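Local structure of P-granule scaffold (Caenorhabditis japonica, 5W4A) at residues S56-D59 / I60-L64; L82-G85 / P86-T90; R128-K131 / L132-T135. The protein is a germ-granule scaffold that probably supports P-granule assembly and mRNA repression, this fragment being its largely helical N-terminal domain. All coordinates share one frame; numbering follows the deposited sequence. Where two conformers were deposited one is given.

Contact 1 (S56-D59 / I60-L64)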
loop_
_atom_site.group_PDB
_atom_site.type_symbol
_atom_site.label_atom_id
_atom_site.label_comp_id
_atom_site.label_asym_id
_atom_site.label_seq_id
_atom_site.Cartn_x
_atom_site.Cartn_y
_atom_site.Cartn_z
ATOM N N SER C 56 -29.860 -9.701 1.845
ATOM C CA SER C 56 -29.928 -10.366 0.554
ATOM C C SER C 56 -29.119 -9.597 -0.488
ATOM O O SER C 56 -28.719 -8.451 -0.278
ATOM C CB SER C 56 -31.376 -10.479 0.089
ATOM O OG SER C 56 -31.911 -9.187 -0.154
ATOM N N VAL C 57 -28.865 -10.257 -1.624
ATOM C CA VAL C 57 -28.302 -9.570 -2.786
ATOM C C VAL C 57 -29.149 -8.351 -3.126
ATOM O O VAL C 57 -28.632 -7.248 -3.333
ATOM C CB VAL C 57 -28.181 -10.540 -3.982
ATOM C CG1 VAL C 57 -27.930 -9.801 -5.277
ATOM C CG2 VAL C 57 -27.052 -11.504 -3.774
ATOM N N ASP C 58 -30.471 -8.524 -3.168
ATOM C CA ASP C 58 -31.345 -7.403 -3.501
ATOM C C ASP C 58 -31.187 -6.255 -2.505
ATOM O O ASP C 58 -31.112 -5.084 -2.905
ATOM C CB ASP C 58 -32.806 -7.865 -3.558
ATOM C CG ASP C 58 -33.789 -6.693 -3.625
ATOM O OD1 ASP C 58 -33.887 -6.055 -4.695
ATOM O OD2 ASP C 58 -34.453 -6.399 -2.604
ATOM N N ASP C 59 -31.142 -6.568 -1.199
ATOM C CA ASP C 59 -30.950 -5.534 -0.181
ATOM C C ASP C 59 -29.704 -4.704 -0.466
ATOM O O ASP C 59 -29.704 -3.482 -0.310
ATOM C CB ASP C 59 -30.795 -6.151 1.213
ATOM C CG ASP C 59 -32.068 -6.822 1.729
ATOM O OD1 ASP C 59 -33.177 -6.401 1.336
ATOM O OD2 ASP C 59 -31.933 -7.747 2.562
ATOM N N ILE C 60 -28.625 -5.377 -0.840
ATOM C CA ILE C 60 -27.365 -4.710 -1.119
ATOM C C ILE C 60 -27.470 -3.881 -2.394
ATOM O O ILE C 60 -27.070 -2.710 -2.431
ATOM C CB ILE C 60 -26.256 -5.769 -1.212
ATOM C CG1 ILE C 60 -26.026 -6.395 0.163
ATOM C CG2 ILE C 60 -24.977 -5.160 -1.758
ATOM C CD1 ILE C 60 -25.087 -7.630 0.108
ATOM N N VAL C 61 -28.027 -4.471 -3.459
ATOM C CA VAL C 61 -28.141 -3.755 -4.728
ATOM C C VAL C 61 -28.979 -2.493 -4.550
ATOM O O VAL C 61 -28.697 -1.450 -5.158
ATOM C CB VAL C 61 -28.718 -4.690 -5.814
ATOM C CG1 VAL C 61 -28.970 -3.930 -7.136
ATOM C CG2 VAL C 61 -27.772 -5.857 -6.062
ATOM N N GLN C 62 -30.021 -2.558 -3.705
ATOM C CA GLN C 62 -30.898 -1.410 -3.501
ATOM C C GLN C 62 -30.165 -0.240 -2.868
ATOM O O GLN C 62 -30.439 0.926 -3.196
ATOM C CB GLN C 62 -32.097 -1.805 -2.633
ATOM C CG GLN C 62 -33.130 -2.653 -3.350
ATOM C CD GLN C 62 -33.713 -1.942 -4.546
ATOM O OE1 GLN C 62 -34.054 -0.758 -4.473
ATOM N NE2 GLN C 62 -33.796 -2.647 -5.670
ATOM N N ILE C 63 -29.263 -0.523 -1.916
ATOM C CA ILE C 63 -28.466 0.529 -1.304
ATOM C C ILE C 63 -27.442 1.069 -2.298
ATOM O O ILE C 63 -27.157 2.272 -2.322
ATOM C CB ILE C 63 -27.794 -0.008 -0.021
ATOM C CG1 ILE C 63 -28.790 -0.034 1.146
ATOM C CG2 ILE C 63 -26.544 0.816 0.366
ATOM C CD1 ILE C 63 -29.234 1.356 1.661
ATOM N N LEU C 64 -26.859 0.190 -3.115
ATOM C CA LEU C 64 -25.840 0.606 -4.080
ATOM C C LEU C 64 -26.432 1.425 -5.219
ATOM O O LEU C 64 -25.781 2.344 -5.738
ATOM C CB LEU C 64 -25.130 -0.623 -4.644
ATOM C CG LEU C 64 -24.197 -1.375 -3.692
ATOM C CD1 LEU C 64 -23.566 -2.505 -4.443
ATOM C CD2 LEU C 64 -23.123 -0.445 -3.083
#

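Contact 2 (L82-G85 / P86-T90)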
loop_
_atom_site.group_PDB
_atom_site.type_symbol
_atom_site.label_atom_id
_atom_site.label_comp_id
_atom_site.label_asym_id
_atom_site.label_seq_id
_atom_site.Cartn_x
_atom_site.Cartn_y
_atom_site.Cartn_z
ATOM N N LEU C 82 -18.168 -5.567 -8.743
ATOM C CA LEU C 82 -17.030 -6.398 -9.128
ATOM C C LEU C 82 -16.280 -6.917 -7.911
ATOM O O LEU C 82 -15.846 -8.073 -7.885
ATOM C CB LEU C 82 -16.068 -5.626 -10.014
ATOM C CG LEU C 82 -16.594 -5.263 -11.396
ATOM C CD1 LEU C 82 -15.532 -4.508 -12.159
ATOM C CD2 LEU C 82 -16.984 -6.547 -12.151
ATOM N N ALA C 83 -16.079 -6.068 -6.914
ATOM C CA ALA C 83 -15.348 -6.482 -5.724
ATOM C C ALA C 83 -16.127 -7.522 -4.934
ATOM O O ALA C 83 -15.528 -8.323 -4.217
ATOM C CB ALA C 83 -15.048 -5.263 -4.853
ATOM N N LEU C 84 -17.452 -7.513 -5.037
ATOM C CA LEU C 84 -18.314 -8.432 -4.303
ATOM C C LEU C 84 -18.402 -9.816 -4.931
ATOM O O LEU C 84 -18.968 -10.716 -4.306
ATOM C CB LEU C 84 -19.731 -7.850 -4.179
ATOM C CG LEU C 84 -19.883 -6.692 -3.186
ATOM C CD1 LEU C 84 -21.275 -6.046 -3.287
ATOM C CD2 LEU C 84 -19.606 -7.125 -1.749
ATOM N N GLY C 85 -17.923 -9.993 -6.156
ATOM C CA GLY C 85 -17.702 -11.325 -6.695
ATOM C C GLY C 85 -18.843 -11.887 -7.529
ATOM O O GLY C 85 -19.720 -11.164 -8.003
ATOM N N PRO C 86 -18.865 -13.217 -7.708
ATOM C CA PRO C 86 -19.723 -13.797 -8.755
ATOM C C PRO C 86 -21.220 -13.613 -8.545
ATOM O O PRO C 86 -21.958 -13.566 -9.532
ATOM C CB PRO C 86 -19.337 -15.284 -8.728
ATOM C CG PRO C 86 -18.788 -15.510 -7.360
ATOM C CD PRO C 86 -18.087 -14.243 -6.997
ATOM N N ASP C 87 -21.703 -13.507 -7.304
ATOM C CA ASP C 87 -23.136 -13.312 -7.091
ATOM C C ASP C 87 -23.633 -11.954 -7.575
ATOM O O ASP C 87 -24.845 -11.715 -7.560
ATOM C CB ASP C 87 -23.494 -13.458 -5.608
ATOM C CG ASP C 87 -23.386 -14.889 -5.120
ATOM O OD1 ASP C 87 -23.405 -15.805 -5.964
ATOM O OD2 ASP C 87 -23.294 -15.087 -3.893
ATOM N N PHE C 88 -22.729 -11.060 -7.977
ATOM C CA PHE C 88 -23.094 -9.721 -8.401
ATOM C C PHE C 88 -22.693 -9.426 -9.841
ATOM O O PHE C 88 -22.962 -8.322 -10.329
ATOM C CB PHE C 88 -22.473 -8.698 -7.436
ATOM C CG PHE C 88 -22.985 -8.842 -6.019
ATOM C CD1 PHE C 88 -22.393 -9.740 -5.142
ATOM C CD2 PHE C 88 -24.067 -8.101 -5.577
ATOM C CE1 PHE C 88 -22.860 -9.887 -3.855
ATOM C CE2 PHE C 88 -24.541 -8.237 -4.284
ATOM C CZ PHE C 88 -23.937 -9.140 -3.417
ATOM N N LEU C 89 -22.119 -10.396 -10.550
ATOM C CA LEU C 89 -21.597 -10.135 -11.889
ATOM C C LEU C 89 -22.699 -10.020 -12.930
ATOM O O LEU C 89 -22.545 -9.292 -13.921
ATOM C CB LEU C 89 -20.611 -11.232 -12.282
ATOM C CG LEU C 89 -19.854 -11.056 -13.594
ATOM C CD1 LEU C 89 -18.928 -9.836 -13.593
ATOM C CD2 LEU C 89 -19.038 -12.314 -13.858
ATOM N N THR C 90 -23.812 -10.727 -12.747
ATOM C CA THR C 90 -24.926 -10.544 -13.662
ATOM C C THR C 90 -25.512 -9.147 -13.515
ATOM O O THR C 90 -25.819 -8.492 -14.521
ATOM C CB THR C 90 -25.980 -11.622 -13.424
ATOM O OG1 THR C 90 -25.399 -12.897 -13.727
ATOM C CG2 THR C 90 -27.189 -11.400 -14.307
HETATM O O HOH W 1 -20.373 -12.910 -4.778
#

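Contact 3 (R128-K131 / L132-T135)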
loop_
_atom_site.group_PDB
_atom_site.type_symbol
_atom_site.label_atom_id
_atom_site.label_comp_id
_atom_site.label_asym_id
_atom_site.label_seq_id
_atom_site.Cartn_x
_atom_site.Cartn_y
_atom_site.Cartn_z
ATOM N N ARG C 128 -0.723 -2.748 -11.357
ATOM C CA ARG C 128 0.590 -2.520 -10.759
ATOM C C ARG C 128 1.120 -1.135 -11.121
ATOM O O ARG C 128 1.681 -0.428 -10.269
ATOM C CB ARG C 128 1.574 -3.614 -11.204
ATOM C CG ARG C 128 1.249 -5.027 -10.674
ATOM C CD ARG C 128 2.193 -6.069 -11.241
ATOM N NE ARG C 128 3.573 -5.856 -10.829
ATOM C CZ ARG C 128 4.159 -6.449 -9.797
ATOM N NH1 ARG C 128 3.507 -7.335 -9.050
ATOM N NH2 ARG C 128 5.423 -6.164 -9.526
ATOM N N LYS C 129 0.914 -0.699 -12.366
ATOM C CA LYS C 129 1.326 0.638 -12.758
ATOM C C LYS C 129 0.445 1.697 -12.109
ATOM O O LYS C 129 0.944 2.756 -11.692
ATOM C CB LYS C 129 1.318 0.756 -14.287
ATOM C CG LYS C 129 2.456 -0.025 -14.914
ATOM C CD LYS C 129 2.459 0.072 -16.445
ATOM C CE LYS C 129 2.922 1.447 -16.920
ATOM N NZ LYS C 129 3.251 1.458 -18.384
ATOM N N ALA C 130 -0.864 1.420 -11.979
ATOM C CA ALA C 130 -1.777 2.386 -11.359
ATOM C C ALA C 130 -1.383 2.681 -9.921
ATOM O O ALA C 130 -1.441 3.835 -9.477
ATOM C CB ALA C 130 -3.228 1.883 -11.392
ATOM N N LYS C 131 -1.001 1.650 -9.174
ATOM C CA LYS C 131 -0.676 1.846 -7.770
ATOM C C LYS C 131 0.497 2.798 -7.591
ATOM O O LYS C 131 0.573 3.494 -6.581
ATOM C CB LYS C 131 -0.402 0.512 -7.100
ATOM C CG LYS C 131 -0.330 0.605 -5.600
ATOM C CD LYS C 131 -0.327 -0.755 -4.956
ATOM C CE LYS C 131 -0.471 -0.580 -3.459
ATOM N NZ LYS C 131 -0.519 -1.870 -2.767
ATOM N N LEU C 132 1.418 2.836 -8.557
ATOM C CA LEU C 132 2.578 3.720 -8.520
ATOM C C LEU C 132 2.248 5.162 -8.855
ATOM O O LEU C 132 3.123 6.017 -8.709
ATOM C CB LEU C 132 3.644 3.217 -9.502
ATOM C CG LEU C 132 4.188 1.821 -9.207
ATOM C CD1 LEU C 132 5.087 1.346 -10.347
ATOM C CD2 LEU C 132 4.972 1.749 -7.919
ATOM N N GLN C 133 1.035 5.456 -9.317
ATOM C CA GLN C 133 0.639 6.832 -9.513
ATOM C C GLN C 133 0.333 7.461 -8.164
ATOM O O GLN C 133 0.123 6.773 -7.158
ATOM C CB GLN C 133 -0.574 6.929 -10.439
ATOM C CG GLN C 133 -0.348 6.390 -11.816
ATOM C CD GLN C 133 -1.571 6.528 -12.698
ATOM O OE1 GLN C 133 -2.266 7.549 -12.665
ATOM N NE2 GLN C 133 -1.834 5.511 -13.500
ATOM N N LYS C 134 0.384 8.792 -8.128
ATOM C CA LYS C 134 0.268 9.519 -6.870
ATOM C C LYS C 134 -1.156 9.977 -6.524
ATOM O O LYS C 134 -1.314 10.761 -5.577
ATOM C CB LYS C 134 1.203 10.734 -6.887
ATOM C CG LYS C 134 2.629 10.380 -7.179
ATOM C CD LYS C 134 3.197 9.631 -6.028
ATOM C CE LYS C 134 4.758 9.498 -6.059
ATOM N NZ LYS C 134 5.174 8.560 -4.992
ATOM N N THR C 135 -2.182 9.450 -7.175
ATOM C CA THR C 135 -3.549 9.877 -6.936
ATOM C C THR C 135 -4.355 8.802 -6.220
ATOM O O THR C 135 -4.118 7.601 -6.393
ATOM C CB THR C 135 -4.244 10.207 -8.257
ATOM O OG1 THR C 135 -4.366 9.015 -9.044
ATOM C CG2 THR C 135 -3.473 11.250 -9.033
#

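Contact 1 (S56-D59 / I60-L64)
The carbonyls of S56, V57 and D58 each accept the amide four residues on, from I60, V61 and Q62, starting the first turns of helix 57-64. The shortest of these bonds, V61 N to V57 O at 2.8 Å, is nearly straight (168°); the next rung, I63 N to D59 O, is weak. S56 and D59 close the start of the helix as a capping box. S56 is the N-cap, its OG taking D59 N at 2.9 Å, while D59 turns back so that OD2 accepts S56 N from above the carboxylate plane. With CG of D59 beside its own backbone N (chi1 -67°), the carboxylate is carried back toward the N-terminus; S42 OG also bonds to OD2, so two donors hold that oxygen. I60 lays CG1 against S56 O at 3.4 Å, and its side chain continues inward toward F43 and L84. On the outer side D58 and Q62 lie one turn apart, their carboxylate and amide planes 40° apart, with D58 OD1 3.5 Å from Q62 NE2. V57 and V61 run side by side, pointing the same way, and meet through V57 CG1 and V61 CG2 at 4.0 Å.

Contact 2 (L82-G85 / P86-T90)
L84, at the C-terminal end of helix 71-84 where the chain turns at G85, packs on F88 just ahead of helix 89-100. CB of L84 sits 3.4 Å from F88 CD1, with CE1 a little farther off; it lies over the rim of the ring there, on the same face that CD1 of the leucine covers. Beyond CG, that CD1 methyl reaches over the middle of the ring: it stands 3.9 Å from the centroid and only 5° off the normal, a CH-pi contact made face on. The leucine chain gets there because CG lies anti to the carbonyl carbon (chi1 -74°) and the chain then runs on extended to CD1.

G85 makes the bend possible. Its phi is positive (95°), and a beta carbon would collide with P86 CD and press on the preceding carbonyl. Its O accepts F88 N at 3.0 Å, with the donor tilted from the carbonyl plane, and also lies near the edge of the F88 ring. A water spans the same corner, donating to L84 O and accepting D87 N at 2.9 Å. Farther out, L82 CD2 meets L89 CD1 at 4.1 Å. Were F88 an alanine, the L84 methyl would probably lose its aromatic face, with a gap opened toward V57 and I60 of helix 57-64. The chemistry is thus divided: on the inside buried L84 meets the pi face of buried F88, while one sound direct bond, two weak ones and a water serve the backbone polar groups of the turn.

Contact 3 (R128-K131 / L132-T135)
L132 and Q133 fold back over the last turn of the R128-K131 segment, in the short loop that joins helix 116-131 to helix 136-148, the first ending in i+3 bonds and the second opening at the N-cap T135. Their side chains diverge, each resting on a different carbonyl. L132 leans over R128 O, with CG at 3.5 Å and CD1 slightly farther, while its CB faces K129 O. CG beside the backbone N (chi1 -61°) directs the isobutyl group back along the helix, and the leucine also packs on V192 of the second subunit. Q133 starts with the same first torsion, but its chain runs out extended. CB lies 3.4 Å from A130 O, CG follows close to the same oxygen, and NE2 ends 3.8 Å from A130 CA, so the amide end lies alongside the alanine.

Underneath, the backbone bonds shorten in span as the helix runs out. L132 N reaches K129 O through a weak, bent bond (130°), and Q133 N donates to A130 O at 3.0 Å from well above the carbonyl plane. K139 NZ, from the following helix, takes up the carbonyls of K131 and Q133, a positive charge at a helix C-terminus that would probably suit the dipole there.

R128 and K131 point away from the turn and carry their charges to the second subunit. R128 NH2 pairs with E189 and bonds to T158 of that subunit, whereas K131, extended along its whole length, forms a salt bridge with E162 of the second subunit. This stretch is therefore part of the dimer interface. At its far end the cap on helix 136-148 is made by T135 OG1, which accepts A138 N.

How the contacts relate
Along the chain the three contacts come in series: helix 57-64 with its N-cap, the turn from helix 71-84 into helix 89-100, and the turn from helix 116-131 into helix 136-148. Contacts 1 and 2 have centres about 12 Å apart and touch directly. V57 CG1 lies 3.9 Å from F88 CE2, and I60 packs on both F88 and L84, so the two share one apolar cluster. Contact 3 stands apart, its centre about 31 Å from that of contact 1, on the opposite side of the chain's centre. One side of the domain thus holds a partly buried apolar cluster, while contact 3, on the side away from contact 1, reaches the second subunit.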